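Local coordinates for protein cysteine desulfurase (Thermococcus onnurineus, PDB 5B89) that probably uses pyridoxal 5'-phosphate to take the sulfur from L-cysteine and pass it to a sulfur carrier, leaving L-alanine, at residues E36-D41 / V403-G408; V320-E325 / N398-V403; D91-K96 / V246-E251. All blocks are in the same frame, centred on the assembly; numbering follows the deposited sequence.

Overall arrangement
From the N terminus, strand 38-39 comes first, and interaction 1 sets 36-41 against 403-408 of the C-terminal helix 400-415, closing a loop of 361 residues round nearly the whole fold. Both other contacts fall within that loop, one after the other. Interaction 3 closes first, joining the end of helix 73-93 to strand 245-249 of the seven-stranded sheet; interaction 2 follows, pairing helix 309-329 with the start of helix 400-415. Interactions 1 and 2 share Val-403, and a salt bridge from Glu-404 to Arg-322 links them. Interaction 3 lies across the chain's centre, about 35 Å from interaction 1 between centres.

Interaction 1: residues E36-D41 / V403-G408; sequences EVIYFD and VETFLG
Phe-40 carries most of this contact, and the leading interaction is aromatic. Its edge is turned toward the face of Phe-406 in an offset edge-to-face pair, with centroids 5.9 Å apart and planes at 66°. The approach is made by one corner of the ring: Phe-40 CE2 lies 3.8 Å from Phe-406 CB, at the root of the second ring. Phe-406 holds CG anti to its backbone N (chi1 161°), which swings its ring off the helix to meet that edge. Phe-394 adds a further edge-to-face partner to Phe-40.

The remaining contacts are van der Waals. Phe-40 CZ points at the backbone of Val-403, 4.0 Å from its N, and stands 4.1 Å from the branch CG2, the two side chains crossing at about a right angle. Nearer the surface, Ile-38 reaches out with CD1 to Thr-405 CG2 at 3.7 Å, while its other branch, CG2, lies over the rim of one face of the Phe-40 ring, 3.5 Å above its plane. Thr-405 thus offers its methyl here; its hydroxyl is bonded to the carbonyl of Glu-401 in its own helix.

Within this chain, strand 38-39 is an outermost strand of the four-stranded sheet, running parallel to 368-373, and helix 400-415 lies against it. With neither hydrogen bonds nor charge pairs between the two segments, the fit rests on ring geometry and apolar burial.

Interaction 2: residues V320-E325 / N398-V403; sequences VKRTTE and NSLEEV
Arg-322 meets the other helix with the aliphatic root of its side chain. Arg-322 CB touches Leu-400 CD2 and Arg-322 CG touches Val-403 CG1, each at 3.8 Å. The chain then bends at chi2 (64°) and carries the guanidinium group onward along helix 400-415, where NE forms a salt bridge with Glu-404; Leu-407 also packs on this side chain.

This is a helix-helix contact between 309-329 and the first turn of the C-terminal helix, closest at Thr-323 and Val-403, whose CA atoms are 6.4 Å apart. The start of the second helix is fixed by a capping box: Glu-402 N donates to Ser-399 OG at 3.0 Å, and Ser-399 N returns a bond to Glu-402 OE1 at 3.1 Å. That oxygen also takes Asn-398 ND2 from the opposite face of the carboxylate plane, while Glu-402 OE2 pairs with Arg-28.

Thr-323, next along, presents OG1 to both methyls of Val-403 in van der Waals contact, crossing that side chain at about a right angle; the nearer, CG1, is 3.3 Å away. With OG1 set beside the backbone N (chi1 -57°), the hydroxyl bonds to the carbonyl O of Leu-319, one turn earlier.

Interaction 3: residues D91-K96 / V246-E251; sequences DFIGAK and VLYIRE
Lys-96 and Glu-251 form the polar side of this contact. The ammonium NZ donates to Glu-251 OE2 at 2.8 Å, coming to the syn side of that oxygen but 24° out of the carboxylate plane, and makes a weak second bond to OE1 at 3.1 Å, so both oxygens share the salt bridge. Each chain is extended beyond CG, and Glu-251 starts with CG between its backbone N and carbonyl carbon (chi1 67°), which directs the carboxylate at the lysine.

Lys-96 N and Glu-251 N donate to different oxygens of one residue, Glu-99, whose carboxylate bridges the two segments. Backbone hydrogen bonds also join Tyr-248 to Leu-230 and Ile-93 to Val-222.

The chain leaves helix 73-93 through a Schellman motif at Gly-94, with positive phi (78°). Beyond this turn Ala-95 CB sits obliquely against the Tyr-248 ring, 3.6 Å from CE1, while deeper in Ile-93 CD1 approaches Tyr-248 CB at 4.1 Å. Phe-232 and Ile-100, on the strands flanking 245-249, also touch Ile-93.

The helix end is therefore packed on the seven-stranded sheet by apolar groups, with a charge pair at the more exposed margin, where solvent would probably weaken its attraction.

Interaction 1: residues E36-D41 / V403-G408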
loop_
_atom_site.group_PDB
_atom_site.type_symbol
_atom_site.label_atom_id
_atom_site.label_comp_id
_atom_site.label_asym_id
_atom_site.label_seq_id
_atom_site.Cartn_x
_atom_site.Cartn_y
_atom_site.Cartn_z
ATOM N N GLU B 36 15.134 -24.988 4.958
ATOM C CA GLU B 36 15.939 -24.448 6.031
ATOM C C GLU B 36 15.318 -24.342 7.389
ATOM O O GLU B 36 15.983 -24.375 8.356
ATOM C CB GLU B 36 16.397 -23.023 5.682
ATOM C CG GLU B 36 16.897 -22.843 4.289
ATOM C CD GLU B 36 18.201 -23.525 4.050
ATOM O OE1 GLU B 36 18.436 -23.939 2.929
ATOM O OE2 GLU B 36 18.974 -23.633 4.979
ATOM N N VAL B 37 14.018 -24.156 7.419
ATOM C CA VAL B 37 13.315 -24.053 8.665
ATOM C C VAL B 37 11.934 -24.783 8.584
ATOM O O VAL B 37 11.500 -25.066 7.540
ATOM C CB VAL B 37 13.007 -22.575 9.038
ATOM C CG1 VAL B 37 14.270 -21.773 9.207
ATOM C CG2 VAL B 37 12.096 -21.905 8.019
ATOM N N ILE B 38 11.317 -25.036 9.731
ATOM C CA ILE B 38 9.978 -25.567 9.812
ATOM C C ILE B 38 9.181 -24.288 10.096
ATOM O O ILE B 38 9.228 -23.775 11.143
ATOM C CB ILE B 38 9.828 -26.573 10.944
ATOM C CG1 ILE B 38 10.593 -27.834 10.577
ATOM C CG2 ILE B 38 8.370 -26.926 11.143
ATOM C CD1 ILE B 38 10.571 -28.895 11.658
ATOM N N TYR B 39 8.503 -23.794 9.082
ATOM C CA TYR B 39 7.776 -22.535 9.171
ATOM C C TYR B 39 6.297 -22.748 9.565
ATOM O O TYR B 39 5.497 -23.103 8.773
ATOM C CB TYR B 39 7.871 -21.755 7.840
ATOM C CG TYR B 39 7.335 -20.339 7.906
ATOM C CD1 TYR B 39 8.084 -19.317 8.396
ATOM C CD2 TYR B 39 6.068 -20.076 7.502
ATOM C CE1 TYR B 39 7.581 -18.050 8.466
ATOM C CE2 TYR B 39 5.567 -18.819 7.568
ATOM C CZ TYR B 39 6.327 -17.818 8.042
ATOM O OH TYR B 39 5.819 -16.570 8.112
ATOM N N PHE B 40 6.036 -22.459 10.826
ATOM C CA PHE B 40 4.717 -22.575 11.430
ATOM C C PHE B 40 4.174 -21.199 11.862
ATOM O O PHE B 40 3.566 -21.076 12.852
ATOM C CB PHE B 40 4.752 -23.528 12.649
ATOM C CG PHE B 40 4.841 -25.022 12.311
ATOM C CD1 PHE B 40 4.775 -25.494 11.045
ATOM C CD2 PHE B 40 4.973 -25.934 13.318
ATOM C CE1 PHE B 40 4.839 -26.840 10.768
ATOM C CE2 PHE B 40 5.027 -27.281 13.068
ATOM C CZ PHE B 40 4.976 -27.741 11.794
ATOM N N ASP B 41 4.441 -20.191 11.055
ATOM C CA ASP B 41 3.949 -18.836 11.363
ATOM C C ASP B 41 3.174 -18.257 10.189
ATOM O O ASP B 41 3.256 -17.114 9.909
ATOM C CB ASP B 41 5.059 -17.888 11.783
ATOM C CG ASP B 41 4.538 -16.641 12.518
ATOM O OD1 ASP B 41 3.427 -16.668 13.007
ATOM O OD2 ASP B 41 5.282 -15.692 12.544
ATOM N N VAL B 403 5.353 -31.748 11.754
ATOM C CA VAL B 403 4.610 -31.780 12.946
ATOM C C VAL B 403 5.245 -32.783 13.930
ATOM O O VAL B 403 5.341 -32.482 15.073
ATOM C CB VAL B 403 3.128 -32.144 12.618
ATOM C CG1 VAL B 403 2.321 -32.483 13.871
ATOM C CG2 VAL B 403 2.452 -30.937 11.880
ATOM N N GLU B 404 5.702 -33.911 13.425
ATOM C CA GLU B 404 6.349 -34.894 14.296
ATOM C C GLU B 404 7.660 -34.343 14.897
ATOM O O GLU B 404 7.948 -34.564 16.011
ATOM C CB GLU B 404 6.553 -36.213 13.585
ATOM C CG GLU B 404 5.304 -36.924 13.086
ATOM C CD GLU B 404 4.436 -37.501 14.162
ATOM O OE1 GLU B 404 4.795 -37.478 15.291
ATOM O OE2 GLU B 404 3.383 -37.961 13.793
ATOM N N THR B 405 8.424 -33.593 14.109
ATOM C CA THR B 405 9.615 -32.972 14.625
ATOM C C THR B 405 9.251 -31.996 15.752
ATOM O O THR B 405 9.817 -31.995 16.752
ATOM C CB THR B 405 10.389 -32.277 13.506
ATOM O OG1 THR B 405 10.728 -33.240 12.556
ATOM C CG2 THR B 405 11.637 -31.560 14.006
ATOM N N PHE B 406 8.231 -31.173 15.514
ATOM C CA PHE B 406 7.734 -30.227 16.458
ATOM C C PHE B 406 7.292 -30.939 17.736
ATOM O O PHE B 406 7.617 -30.512 18.768
ATOM C CB PHE B 406 6.549 -29.420 15.827
ATOM C CG PHE B 406 5.660 -28.740 16.800
ATOM C CD1 PHE B 406 5.958 -27.521 17.256
ATOM C CD2 PHE B 406 4.492 -29.313 17.215
ATOM C CE1 PHE B 406 5.152 -26.877 18.152
ATOM C CE2 PHE B 406 3.680 -28.675 18.113
ATOM C CZ PHE B 406 4.020 -27.457 18.585
ATOM N N LEU B 407 6.529 -32.007 17.590
ATOM C CA LEU B 407 6.033 -32.741 18.778
ATOM C C LEU B 407 7.203 -33.361 19.613
ATOM O O LEU B 407 7.160 -33.343 20.812
ATOM C CB LEU B 407 5.044 -33.796 18.381
ATOM C CG LEU B 407 3.630 -33.265 17.907
ATOM C CD1 LEU B 407 2.816 -34.404 17.454
ATOM C CD2 LEU B 407 2.953 -32.507 19.021
ATOM N N GLY B 408 8.214 -33.761 18.898
ATOM C CA GLY B 408 9.432 -34.244 19.555
ATOM C C GLY B 408 10.167 -33.197 20.312
ATOM O O GLY B 408 10.604 -33.392 21.458
#

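Interaction 2: residues V320-E325 / N398-V403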
loop_
_atom_site.group_PDB
_atom_site.type_symbol
_atom_site.label_atom_id
_atom_site.label_comp_id
_atom_site.label_asym_id
_atom_site.label_seq_id
_atom_site.Cartn_x
_atom_site.Cartn_y
_atom_site.Cartn_z
ATOM N N VAL B 320 -3.431 -30.107 11.785
ATOM C CA VAL B 320 -4.087 -29.751 13.043
ATOM C C VAL B 320 -4.468 -30.987 13.881
ATOM O O VAL B 320 -4.323 -30.937 15.080
ATOM C CB VAL B 320 -5.341 -28.892 12.687
ATOM C CG1 VAL B 320 -6.141 -28.636 13.879
ATOM C CG2 VAL B 320 -4.907 -27.559 12.044
ATOM N N LYS B 321 -4.991 -31.978 13.210
ATOM C CA LYS B 321 -5.406 -33.205 13.873
ATOM C C LYS B 321 -4.217 -33.856 14.586
ATOM O O LYS B 321 -4.321 -34.170 15.741
ATOM C CB LYS B 321 -6.061 -34.154 12.888
ATOM C CG LYS B 321 -6.754 -35.352 13.536
ATOM C CD LYS B 321 -7.377 -36.267 12.524
ATOM C CE LYS B 321 -8.126 -37.351 13.296
ATOM N NZ LYS B 321 -7.274 -38.384 13.898
ATOM N N ARG B 322 -3.087 -33.995 13.895
ATOM C CA ARG B 322 -1.927 -34.584 14.563
ATOM C C ARG B 322 -1.317 -33.685 15.631
ATOM O O ARG B 322 -0.949 -34.146 16.640
ATOM C CB ARG B 322 -0.903 -35.081 13.558
ATOM C CG ARG B 322 0.336 -35.683 14.199
ATOM C CD ARG B 322 -0.020 -36.933 14.997
ATOM N NE ARG B 322 1.210 -37.461 15.552
ATOM C CZ ARG B 322 1.410 -37.749 16.805
ATOM N NH1 ARG B 322 0.457 -37.639 17.661
ATOM N NH2 ARG B 322 2.597 -38.149 17.206
ATOM N N THR B 323 -1.247 -32.376 15.385
ATOM C CA THR B 323 -0.741 -31.482 16.354
ATOM C C THR B 323 -1.501 -31.511 17.659
ATOM O O THR B 323 -0.929 -31.601 18.716
ATOM C CB THR B 323 -0.635 -29.962 15.833
ATOM O OG1 THR B 323 0.204 -30.015 14.648
ATOM C CG2 THR B 323 -0.090 -29.098 16.815
ATOM N N THR B 324 -2.806 -31.326 17.561
ATOM C CA THR B 324 -3.644 -31.286 18.772
ATOM C C THR B 324 -3.653 -32.623 19.576
ATOM O O THR B 324 -3.543 -32.551 20.753
ATOM C CB THR B 324 -5.116 -30.852 18.373
ATOM O OG1 THR B 324 -5.649 -31.718 17.412
ATOM C CG2 THR B 324 -5.115 -29.350 17.924
ATOM N N GLU B 325 -3.726 -33.698 18.831
ATOM C CA GLU B 325 -3.628 -35.059 19.449
ATOM C C GLU B 325 -2.299 -35.172 20.171
ATOM O O GLU B 325 -2.206 -35.650 21.330
ATOM C CB GLU B 325 -3.811 -36.109 18.433
ATOM C CG GLU B 325 -5.270 -36.261 18.057
ATOM C CD GLU B 325 -5.509 -37.068 16.775
ATOM O OE1 GLU B 325 -4.571 -37.690 16.158
ATOM O OE2 GLU B 325 -6.701 -37.233 16.298
ATOM N N ASN B 398 3.381 -27.269 4.553
ATOM C CA ASN B 398 3.742 -27.889 5.790
ATOM C C ASN B 398 3.368 -29.383 5.771
ATOM O O ASN B 398 2.528 -29.814 5.086
ATOM C CB ASN B 398 3.189 -27.198 7.019
ATOM C CG ASN B 398 3.695 -25.817 7.207
ATOM O OD1 ASN B 398 2.861 -24.874 7.272
ATOM N ND2 ASN B 398 5.025 -25.629 7.300
ATOM N N SER B 399 4.243 -30.169 6.421
ATOM C CA SER B 399 4.156 -31.652 6.369
ATOM C C SER B 399 3.954 -32.275 7.763
ATOM O O SER B 399 4.290 -31.762 8.806
ATOM C CB SER B 399 5.520 -32.200 5.803
ATOM O OG SER B 399 6.533 -32.083 6.736
ATOM N N LEU B 400 3.384 -33.529 7.658
ATOM C CA LEU B 400 3.260 -34.290 8.923
ATOM C C LEU B 400 4.632 -34.611 9.629
ATOM O O LEU B 400 4.758 -34.635 10.784
ATOM C CB LEU B 400 2.461 -35.557 8.708
ATOM C CG LEU B 400 0.918 -35.353 8.623
ATOM C CD1 LEU B 400 0.225 -36.577 8.017
ATOM C CD2 LEU B 400 0.422 -34.956 9.994
ATOM N N GLU B 401 5.654 -34.765 8.789
ATOM C CA GLU B 401 7.053 -34.914 9.257
ATOM C C GLU B 401 7.502 -33.771 10.134
ATOM O O GLU B 401 8.105 -33.902 11.181
ATOM C CB GLU B 401 8.000 -35.169 8.090
ATOM C CG GLU B 401 7.845 -36.537 7.437
ATOM C CD GLU B 401 6.826 -36.569 6.285
ATOM O OE1 GLU B 401 6.822 -37.611 5.542
ATOM O OE2 GLU B 401 5.980 -35.639 6.066
ATOM N N GLU B 402 7.135 -32.531 9.653
ATOM C CA GLU B 402 7.379 -31.391 10.434
ATOM C C GLU B 402 6.638 -31.322 11.784
ATOM O O GLU B 402 7.164 -30.891 12.747
ATOM C CB GLU B 402 7.047 -30.082 9.619
ATOM C CG GLU B 402 7.970 -29.791 8.437
ATOM C CD GLU B 402 7.569 -28.523 7.661
ATOM O OE1 GLU B 402 6.343 -28.256 7.544
ATOM O OE2 GLU B 402 8.451 -27.834 7.061
ATOM N N VAL B 403 5.353 -31.748 11.754
ATOM C CA VAL B 403 4.610 -31.780 12.946
ATOM C C VAL B 403 5.245 -32.783 13.930
ATOM O O VAL B 403 5.341 -32.482 15.073
ATOM C CB VAL B 403 3.128 -32.144 12.618
ATOM C CG1 VAL B 403 2.321 -32.483 13.871
ATOM C CG2 VAL B 403 2.452 -30.937 11.880
#

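Interaction 3: residues D91-K96 / V246-E251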
loop_
_atom_site.group_PDB
_atom_site.type_symbol
_atom_site.label_atom_id
_atom_site.label_comp_id
_atom_site.label_asym_id
_atom_site.label_seq_id
_atom_site.Cartn_x
_atom_site.Cartn_y
_atom_site.Cartn_z
ATOM N N ASP B 91 -12.559 -13.179 -9.792
ATOM C CA ASP B 91 -13.005 -14.536 -9.971
ATOM C C ASP B 91 -12.729 -15.428 -8.765
ATOM O O ASP B 91 -13.499 -16.276 -8.495
ATOM C CB ASP B 91 -12.471 -15.179 -11.245
ATOM C CG ASP B 91 -12.993 -14.550 -12.498
ATOM O OD1 ASP B 91 -14.009 -13.941 -12.504
ATOM O OD2 ASP B 91 -12.346 -14.733 -13.509
ATOM N N PHE B 92 -11.632 -15.211 -8.074
ATOM C CA PHE B 92 -11.270 -16.021 -6.932
ATOM C C PHE B 92 -12.333 -15.958 -5.818
ATOM O O PHE B 92 -12.540 -16.913 -5.196
ATOM C CB PHE B 92 -9.891 -15.531 -6.424
ATOM C CG PHE B 92 -9.303 -16.306 -5.272
ATOM C CD1 PHE B 92 -9.008 -17.622 -5.395
ATOM C CD2 PHE B 92 -8.979 -15.676 -4.136
ATOM C CE1 PHE B 92 -8.434 -18.304 -4.359
ATOM C CE2 PHE B 92 -8.388 -16.342 -3.106
ATOM C CZ PHE B 92 -8.126 -17.652 -3.221
ATOM N N ILE B 93 -12.963 -14.806 -5.657
ATOM C CA ILE B 93 -13.971 -14.596 -4.636
ATOM C C ILE B 93 -15.407 -14.494 -5.119
ATOM O O ILE B 93 -16.264 -14.245 -4.401
ATOM C CB ILE B 93 -13.636 -13.461 -3.654
ATOM C CG1 ILE B 93 -13.715 -12.110 -4.334
ATOM C CG2 ILE B 93 -12.258 -13.697 -3.094
ATOM C CD1 ILE B 93 -13.541 -10.946 -3.396
ATOM N N GLY B 94 -15.567 -14.705 -6.392
ATOM C CA GLY B 94 -16.940 -14.691 -6.970
ATOM C C GLY B 94 -17.471 -13.319 -7.167
ATOM O O GLY B 94 -18.762 -13.134 -7.251
ATOM N N ALA B 95 -16.675 -12.253 -7.305
ATOM C CA ALA B 95 -17.128 -10.895 -7.512
ATOM C C ALA B 95 -17.036 -10.466 -8.973
ATOM O O ALA B 95 -16.375 -11.173 -9.751
ATOM C CB ALA B 95 -16.232 -9.977 -6.696
ATOM N N LYS B 96 -17.598 -9.334 -9.265
ATOM C CA LYS B 96 -17.413 -8.698 -10.580
ATOM C C LYS B 96 -16.097 -7.915 -10.512
ATOM O O LYS B 96 -15.686 -7.417 -9.431
ATOM C CB LYS B 96 -18.521 -7.744 -10.907
ATOM C CG LYS B 96 -19.945 -8.421 -10.962
ATOM C CD LYS B 96 -20.993 -7.364 -11.320
ATOM C CE LYS B 96 -22.428 -7.932 -11.429
ATOM N NZ LYS B 96 -23.298 -6.891 -12.047
ATOM N N VAL B 246 -7.013 -6.460 -0.562
ATOM C CA VAL B 246 -8.236 -6.365 -1.370
ATOM C C VAL B 246 -9.381 -5.890 -0.499
ATOM O O VAL B 246 -9.494 -6.293 0.645
ATOM C CB VAL B 246 -8.536 -7.734 -2.017
ATOM C CG1 VAL B 246 -9.927 -7.712 -2.686
ATOM C CG2 VAL B 246 -7.484 -8.146 -2.979
ATOM N N LEU B 247 -10.164 -4.991 -1.076
ATOM C CA LEU B 247 -11.454 -4.602 -0.547
ATOM C C LEU B 247 -12.491 -4.873 -1.629
ATOM O O LEU B 247 -12.476 -4.274 -2.722
ATOM C CB LEU B 247 -11.510 -3.179 -0.098
ATOM C CG LEU B 247 -12.926 -2.655 0.373
ATOM C CD1 LEU B 247 -13.376 -3.467 1.503
ATOM C CD2 LEU B 247 -12.850 -1.178 0.646
ATOM N N TYR B 248 -13.428 -5.797 -1.321
ATOM C CA TYR B 248 -14.612 -5.981 -2.140
ATOM C C TYR B 248 -15.705 -5.124 -1.661
ATOM O O TYR B 248 -15.987 -5.048 -0.466
ATOM C CB TYR B 248 -15.068 -7.455 -2.009
ATOM C CG TYR B 248 -16.498 -7.788 -2.444
ATOM C CD1 TYR B 248 -16.818 -7.876 -3.784
ATOM C CD2 TYR B 248 -17.465 -7.904 -1.523
ATOM C CE1 TYR B 248 -18.063 -8.220 -4.166
ATOM C CE2 TYR B 248 -18.728 -8.217 -1.895
ATOM C CZ TYR B 248 -19.008 -8.343 -3.218
ATOM O OH TYR B 248 -20.325 -8.678 -3.709
ATOM N N ILE B 249 -16.288 -4.407 -2.628
ATOM C CA ILE B 249 -17.462 -3.526 -2.433
ATOM C C ILE B 249 -18.549 -3.961 -3.339
ATOM O O ILE B 249 -18.465 -3.872 -4.571
ATOM C CB ILE B 249 -17.129 -2.078 -2.744
ATOM C CG1 ILE B 249 -15.928 -1.554 -1.927
ATOM C CG2 ILE B 249 -18.356 -1.199 -2.595
ATOM C CD1 ILE B 249 -15.419 -0.212 -2.357
ATOM N N ARG B 250 -19.621 -4.550 -2.768
ATOM C CA ARG B 250 -20.733 -4.953 -3.654
ATOM C C ARG B 250 -21.397 -3.728 -4.333
ATOM O O ARG B 250 -21.524 -2.671 -3.769
ATOM C CB ARG B 250 -21.747 -5.667 -2.721
ATOM C CG ARG B 250 -22.908 -6.311 -3.480
ATOM C CD ARG B 250 -23.635 -7.429 -2.784
ATOM N NE ARG B 250 -24.396 -6.790 -1.843
ATOM C CZ ARG B 250 -25.707 -6.474 -1.991
ATOM N NH1 ARG B 250 -26.337 -6.612 -3.177
ATOM N NH2 ARG B 250 -26.375 -5.953 -0.933
ATOM N N GLU B 251 -21.709 -3.990 -5.602
ATOM C CA GLU B 251 -22.132 -2.902 -6.467
ATOM C C GLU B 251 -23.308 -2.080 -5.991
ATOM O O GLU B 251 -23.423 -0.891 -6.260
ATOM C CB GLU B 251 -22.365 -3.421 -7.894
ATOM C CG GLU B 251 -23.483 -4.355 -8.092
ATOM C CD GLU B 251 -23.656 -4.847 -9.548
ATOM O OE1 GLU B 251 -23.095 -4.229 -10.457
ATOM O OE2 GLU B 251 -24.322 -5.868 -9.698
#